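Local coordinates for stage 0 sporulation protein A homolog (Desulfitobacterium hafniense, PDB 3MJQ) that is of unknown function but supplies the PAS domain of a probable signalling protein, one that may act in sporulation control or as a diguanylate cyclase, at residues A[10-15]-A[21-26]; A[15-20]-A[62-67]. The protein carries 1 engineered substitution. All coordinates share one frame; numbering follows the deposited sequence.

In the fold
Both contacts use the first strand of the PAS domain, 11-16; contact 2 adds the turn that follows it. Contact 1 pairs that strand with 21-24, the outermost strand on one side of the five-stranded antiparallel sheet. Contact 2 takes the turn at 16-19, which lies within the connection of the same hairpin, and sets it against the end of helix 53-65. Their centres lie about 14 Å apart, and contact 1 is the more central, about 6 Å from the centre of the chain against about 10 Å. I15 is common to both, and L22 of contact 1 also packs beside N16 of contact 2. Both are structural packing within the PAS domain.

Contact 1 (A[10-15]-A[21-26]); sequences DMILII and LLYANT
N25 and I12 meet at one end of an antiparallel beta hairpin, the first two strands of the PAS fold, and I14 meets L22 and Y23 at a classic bulge toward the other. The register marks the bulge, slipping by one residue between I14 and I15 as L22 and Y23 both face I14. I14 N donates to Y23 O at 2.9 Å; I14 O receives Y23 N at 3.2 Å, on a lone pair in the carbonyl plane, and L22 N through a weak second bond.

One buried face carries L13, A24, L21 and I15. L13 CD2 comes over A24 CB and reaches L21 CD2, at 4.0 Å, while I15 CG2 meets L21 CD1. Helices 27-32 and 36-41 cover this face through V28, L39 and M40.

On the other face buried I14 overlaps Y23 heavily, and F4 of the second subunit packs on I14. The solvent side begins at Y23 and L22, both partly exposed. I12 CG2 lies at the Y23 ring's edge, 4.1 Å from CE2. At the bulge L22 CD2 lies 3.8 Å from I14 CG2, the side chains at about a right angle.

Where regular pairing gives out, the buried N25 amide grips the neighbouring backbone twice. ND2 donates to D10 O at 3.0 Å, nearly straight (166°) and in the amide plane; OD1 accepts I12 N at 3.2 Å, with the donor 47° above the carbonyl plane.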
loop_
_atom_site.group_PDB
_atom_site.type_symbol
_atom_site.label_atom_id
_atom_site.label_comp_id
_atom_site.label_asym_id
_atom_site.label_seq_id
_atom_site.Cartn_x
_atom_site.Cartn_y
_atom_site.Cartn_z
ATOM N N ASP A 10 7.661 -2.018 -5.674
ATOM C CA ASP A 10 8.042 -1.384 -4.423
ATOM C C ASP A 10 8.161 -2.401 -3.296
ATOM O O ASP A 10 7.431 -3.391 -3.250
ATOM C CB ASP A 10 7.021 -0.320 -4.039
ATOM C CG ASP A 10 7.201 0.971 -4.811
ATOM O OD1 ASP A 10 7.792 0.939 -5.913
ATOM O OD2 ASP A 10 6.737 2.022 -4.317
HETATM N N MSE A 11 9.083 -2.131 -2.378
HETATM C CA MSE A 11 9.334 -3.002 -1.241
HETATM C C MSE A 11 8.188 -2.950 -0.223
HETATM O O MSE A 11 7.759 -1.878 0.221
HETATM C CB MSE A 11 10.659 -2.622 -0.569
HETATM C CG MSE A 11 11.899 -2.759 -1.436
HETATM SE SE MSE A 11 13.474 -1.991 -0.583
HETATM C CE MSE A 11 13.167 -0.109 -1.043
ATOM N N ILE A 12 7.689 -4.129 0.127
ATOM C CA ILE A 12 6.604 -4.230 1.067
ATOM C C ILE A 12 7.033 -5.155 2.159
ATOM O O ILE A 12 7.511 -6.254 1.900
ATOM C CB ILE A 12 5.331 -4.815 0.436
ATOM C CG1 ILE A 12 4.697 -3.804 -0.518
ATOM C CG2 ILE A 12 4.342 -5.197 1.538
ATOM C CD1 ILE A 12 3.526 -4.363 -1.287
ATOM N N LEU A 13 6.851 -4.689 3.385
ATOM C CA LEU A 13 7.198 -5.448 4.568
ATOM C C LEU A 13 6.037 -5.321 5.528
ATOM O O LEU A 13 5.285 -4.347 5.482
ATOM C CB LEU A 13 8.438 -4.858 5.251
ATOM C CG LEU A 13 9.752 -4.684 4.486
ATOM C CD1 LEU A 13 10.732 -3.904 5.354
ATOM C CD2 LEU A 13 10.352 -6.044 4.114
ATOM N N ILE A 14 5.882 -6.324 6.374
ATOM C CA ILE A 14 4.868 -6.280 7.406
ATOM C C ILE A 14 5.748 -6.503 8.630
ATOM O O ILE A 14 6.464 -7.493 8.700
ATOM C CB ILE A 14 3.820 -7.414 7.263
ATOM C CG1 ILE A 14 2.750 -7.039 6.240
ATOM C CG2 ILE A 14 3.102 -7.620 8.574
ATOM C CD1 ILE A 14 3.134 -7.266 4.830
ATOM N N ILE A 15 5.740 -5.576 9.578
ATOM C CA ILE A 15 6.594 -5.733 10.749
ATOM C C ILE A 15 5.798 -5.574 12.032
ATOM O O ILE A 15 4.931 -4.702 12.127
ATOM C CB ILE A 15 7.778 -4.723 10.697
ATOM C CG1 ILE A 15 7.287 -3.295 10.914
ATOM C CG2 ILE A 15 8.431 -4.763 9.315
ATOM C CD1 ILE A 15 7.404 -2.829 12.326
ATOM N N LEU A 21 10.465 -8.828 11.017
ATOM C CA LEU A 21 9.863 -8.885 9.693
ATOM C C LEU A 21 8.944 -10.073 9.447
ATOM O O LEU A 21 9.393 -11.142 9.035
ATOM C CB LEU A 21 10.952 -8.860 8.616
ATOM C CG LEU A 21 11.402 -7.491 8.074
ATOM C CD1 LEU A 21 11.854 -6.577 9.208
ATOM C CD2 LEU A 21 12.536 -7.691 7.076
ATOM N N LEU A 22 7.654 -9.866 9.686
ATOM C CA LEU A 22 6.649 -10.896 9.473
ATOM C C LEU A 22 6.542 -11.263 7.988
ATOM O O LEU A 22 6.467 -12.442 7.640
ATOM C CB LEU A 22 5.296 -10.402 9.987
ATOM C CG LEU A 22 5.060 -10.401 11.501
ATOM C CD1 LEU A 22 6.352 -10.184 12.245
ATOM C CD2 LEU A 22 4.054 -9.320 11.843
ATOM N N TYR A 23 6.547 -10.250 7.121
ATOM C CA TYR A 23 6.450 -10.454 5.673
ATOM C C TYR A 23 7.312 -9.507 4.842
ATOM O O TYR A 23 7.547 -8.368 5.232
ATOM C CB TYR A 23 5.010 -10.286 5.214
ATOM C CG TYR A 23 4.866 -10.370 3.721
ATOM C CD1 TYR A 23 4.848 -11.596 3.076
ATOM C CD2 TYR A 23 4.772 -9.218 2.952
ATOM C CE1 TYR A 23 4.734 -11.676 1.704
ATOM C CE2 TYR A 23 4.660 -9.280 1.580
ATOM C CZ TYR A 23 4.640 -10.515 0.958
ATOM O OH TYR A 23 4.503 -10.592 -0.408
ATOM N N ALA A 24 7.750 -9.986 3.683
ATOM C CA ALA A 24 8.562 -9.190 2.772
ATOM C C ALA A 24 8.421 -9.787 1.392
ATOM O O ALA A 24 8.160 -10.975 1.266
ATOM C CB ALA A 24 10.009 -9.209 3.196
ATOM N N ASN A 25 8.598 -8.969 0.361
ATOM C CA ASN A 25 8.470 -9.442 -1.007
ATOM C C ASN A 25 9.789 -9.461 -1.748
ATOM O O ASN A 25 10.762 -8.836 -1.336
ATOM C CB ASN A 25 7.452 -8.591 -1.776
ATOM C CG ASN A 25 7.852 -7.117 -1.870
ATOM O OD1 ASN A 25 8.893 -6.710 -1.367
ATOM N ND2 ASN A 25 7.018 -6.316 -2.518
ATOM N N THR A 26 9.804 -10.188 -2.856
ATOM C CA THR A 26 11.006 -10.341 -3.683
ATOM C C THR A 26 11.787 -9.021 -3.818
ATOM O O THR A 26 13.026 -9.010 -3.902
ATOM C CB THR A 26 10.610 -10.809 -5.107
ATOM O OG1 THR A 26 11.762 -11.172 -5.873
ATOM C CG2 THR A 26 9.835 -9.675 -5.803
#

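Contact 2 (A[15-20]-A[62-67])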
loop_
_atom_site.group_PDB
_atom_site.type_symbol
_atom_site.label_atom_id
_atom_site.label_comp_id
_atom_site.label_asym_id
_atom_site.label_seq_id
_atom_site.Cartn_x
_atom_site.Cartn_y
_atom_site.Cartn_z
ATOM N N ILE A 15 5.740 -5.576 9.578
ATOM C CA ILE A 15 6.594 -5.733 10.749
ATOM C C ILE A 15 5.798 -5.574 12.032
ATOM O O ILE A 15 4.931 -4.702 12.127
ATOM C CB ILE A 15 7.778 -4.723 10.697
ATOM C CG1 ILE A 15 7.287 -3.295 10.914
ATOM C CG2 ILE A 15 8.431 -4.763 9.315
ATOM C CD1 ILE A 15 7.404 -2.829 12.326
ATOM N N ASN A 16 6.097 -6.425 13.012
ATOM C CA ASN A 16 5.394 -6.420 14.292
ATOM C C ASN A 16 5.856 -5.361 15.276
ATOM O O ASN A 16 6.726 -4.549 14.979
ATOM C CB ASN A 16 5.491 -7.791 14.962
ATOM C CG ASN A 16 6.901 -8.153 15.340
ATOM O OD1 ASN A 16 7.593 -7.388 16.001
ATOM N ND2 ASN A 16 7.339 -9.332 14.929
ATOM N N ARG A 17 5.258 -5.391 16.459
ATOM C CA ARG A 17 5.565 -4.447 17.524
ATOM C C ARG A 17 7.035 -4.480 17.954
ATOM O O ARG A 17 7.594 -3.464 18.364
ATOM C CB ARG A 17 4.664 -4.742 18.724
ATOM C CG ARG A 17 4.557 -3.604 19.700
ATOM C CD ARG A 17 3.103 -3.249 19.929
ATOM N NE ARG A 17 2.969 -1.977 20.631
ATOM C CZ ARG A 17 1.808 -1.388 20.900
ATOM N NH1 ARG A 17 0.670 -1.959 20.524
ATOM N NH2 ARG A 17 1.785 -0.227 21.546
ATOM N N GLU A 18 7.649 -5.660 17.857
ATOM C CA GLU A 18 9.048 -5.869 18.242
ATOM C C GLU A 18 10.048 -5.550 17.151
ATOM O O GLU A 18 11.257 -5.671 17.358
ATOM C CB GLU A 18 9.278 -7.314 18.676
ATOM C CG GLU A 18 9.245 -7.538 20.165
ATOM C CD GLU A 18 10.325 -8.507 20.597
ATOM O OE1 GLU A 18 10.607 -9.452 19.826
ATOM O OE2 GLU A 18 10.885 -8.328 21.702
ATOM N N GLY A 19 9.546 -5.169 15.982
ATOM C CA GLY A 19 10.431 -4.828 14.886
ATOM C C GLY A 19 10.890 -6.002 14.052
ATOM O O GLY A 19 11.853 -5.896 13.303
ATOM N N ARG A 20 10.216 -7.135 14.180
ATOM C CA ARG A 20 10.598 -8.289 13.381
ATOM C C ARG A 20 9.827 -8.299 12.055
ATOM O O ARG A 20 8.687 -7.828 11.974
ATOM C CB ARG A 20 10.371 -9.597 14.160
ATOM C CG ARG A 20 11.417 -9.884 15.245
ATOM C CD ARG A 20 12.833 -9.561 14.760
ATOM N NE ARG A 20 13.848 -10.436 15.343
ATOM C CZ ARG A 20 14.060 -11.697 14.968
ATOM N NH1 ARG A 20 13.326 -12.241 14.004
ATOM N NH2 ARG A 20 15.011 -12.417 15.549
ATOM N N GLU A 62 6.655 5.412 17.881
ATOM C CA GLU A 62 5.671 6.394 17.436
ATOM C C GLU A 62 4.792 5.847 16.311
ATOM O O GLU A 62 3.574 6.027 16.322
ATOM C CB GLU A 62 6.373 7.649 16.925
ATOM C CG GLU A 62 7.253 8.354 17.928
ATOM C CD GLU A 62 8.107 9.418 17.265
ATOM O OE1 GLU A 62 7.740 9.870 16.157
ATOM O OE2 GLU A 62 9.139 9.810 17.848
ATOM N N LEU A 63 5.421 5.192 15.335
ATOM C CA LEU A 63 4.706 4.634 14.189
ATOM C C LEU A 63 3.505 3.803 14.588
ATOM O O LEU A 63 2.461 3.879 13.942
ATOM C CB LEU A 63 5.639 3.787 13.315
ATOM C CG LEU A 63 6.784 4.534 12.625
ATOM C CD1 LEU A 63 7.352 3.671 11.501
ATOM C CD2 LEU A 63 6.285 5.853 12.077
ATOM N N PHE A 64 3.659 3.003 15.641
ATOM C CA PHE A 64 2.570 2.166 16.132
ATOM C C PHE A 64 1.525 3.020 16.849
ATOM O O PHE A 64 0.331 2.731 16.794
ATOM C CB PHE A 64 3.115 1.109 17.088
ATOM C CG PHE A 64 3.636 -0.115 16.405
ATOM C CD1 PHE A 64 2.772 -1.136 16.036
ATOM C CD2 PHE A 64 4.989 -0.254 16.138
ATOM C CE1 PHE A 64 3.250 -2.282 15.410
ATOM C CE2 PHE A 64 5.478 -1.395 15.513
ATOM C CZ PHE A 64 4.607 -2.411 15.149
ATOM N N ALA A 65 1.987 4.074 17.522
ATOM C CA ALA A 65 1.101 4.988 18.238
ATOM C C ALA A 65 0.177 5.687 17.249
ATOM O O ALA A 65 -0.928 6.083 17.602
ATOM C CB ALA A 65 1.920 6.026 19.007
ATOM N N GLY A 66 0.640 5.830 16.010
ATOM C CA GLY A 66 -0.146 6.477 14.975
ATOM C C GLY A 66 0.454 7.820 14.624
ATOM O O GLY A 66 -0.028 8.529 13.745
ATOM N N LYS A 67 1.528 8.157 15.322
ATOM C CA LYS A 67 2.215 9.419 15.121
ATOM C C LYS A 67 2.378 9.815 13.651
ATOM O O LYS A 67 1.941 10.887 13.247
ATOM C CB LYS A 67 3.586 9.371 15.803
ATOM C CG LYS A 67 4.319 10.713 15.853
ATOM C CD LYS A 67 3.640 11.712 16.795
ATOM C CE LYS A 67 4.376 13.048 16.800
ATOM N NZ LYS A 67 3.796 14.017 17.771
#
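F64, near the end of helix 53-65, points its ring into the backbone of the turn that follows the first strand. The first shell is almost entirely ring against main chain. N16 O lies at the ring's edge, near its plane and closest to CZ, and R17 CA approaches the same atom obliquely. The ring's outer end therefore meets the N16-R17 peptide, with CE1 and CE2 both near R17 CA. I15 adds the apolar side-chain partner: its CD1 stands 4.0 Å from F64 CE2, the two side chains crossing at a slant. F64 CG lies anti to its own carbonyl carbon (chi1 -84°), which carries the ring off the helix toward the turn. The exposed R17 brings its CB near the ring, 4.3 Å from F64 CZ.

The second shell sets the shape of both partners. Residues 16-19 form a type I beta turn, closed by G19 N donating to N16 O at 3.1 Å, so the carbonyl at the ring edge is already engaged within the turn. N16 OD1 reaches back to R20 N at 3.2 Å with an almost straight bond (172°), the donor lying above the amide carbonyl plane. On the helix side a Schellman motif ends the helix after A65, with G66 (positive phi) as C-prime: K67 N bonds to E62 O at 3.1 Å and G66 N weakly to L63 O.

Farther out, L100 of strand 98-106 touches I15, L63 and F64, tying the contact to the sheet, while G19 shares a backbone hydrogen bond with I44. No hydrogen bond spans the two segments. The join thus depends on van der Waals packing, to which the ring's edge near N16 O may add a weak electrostatic term.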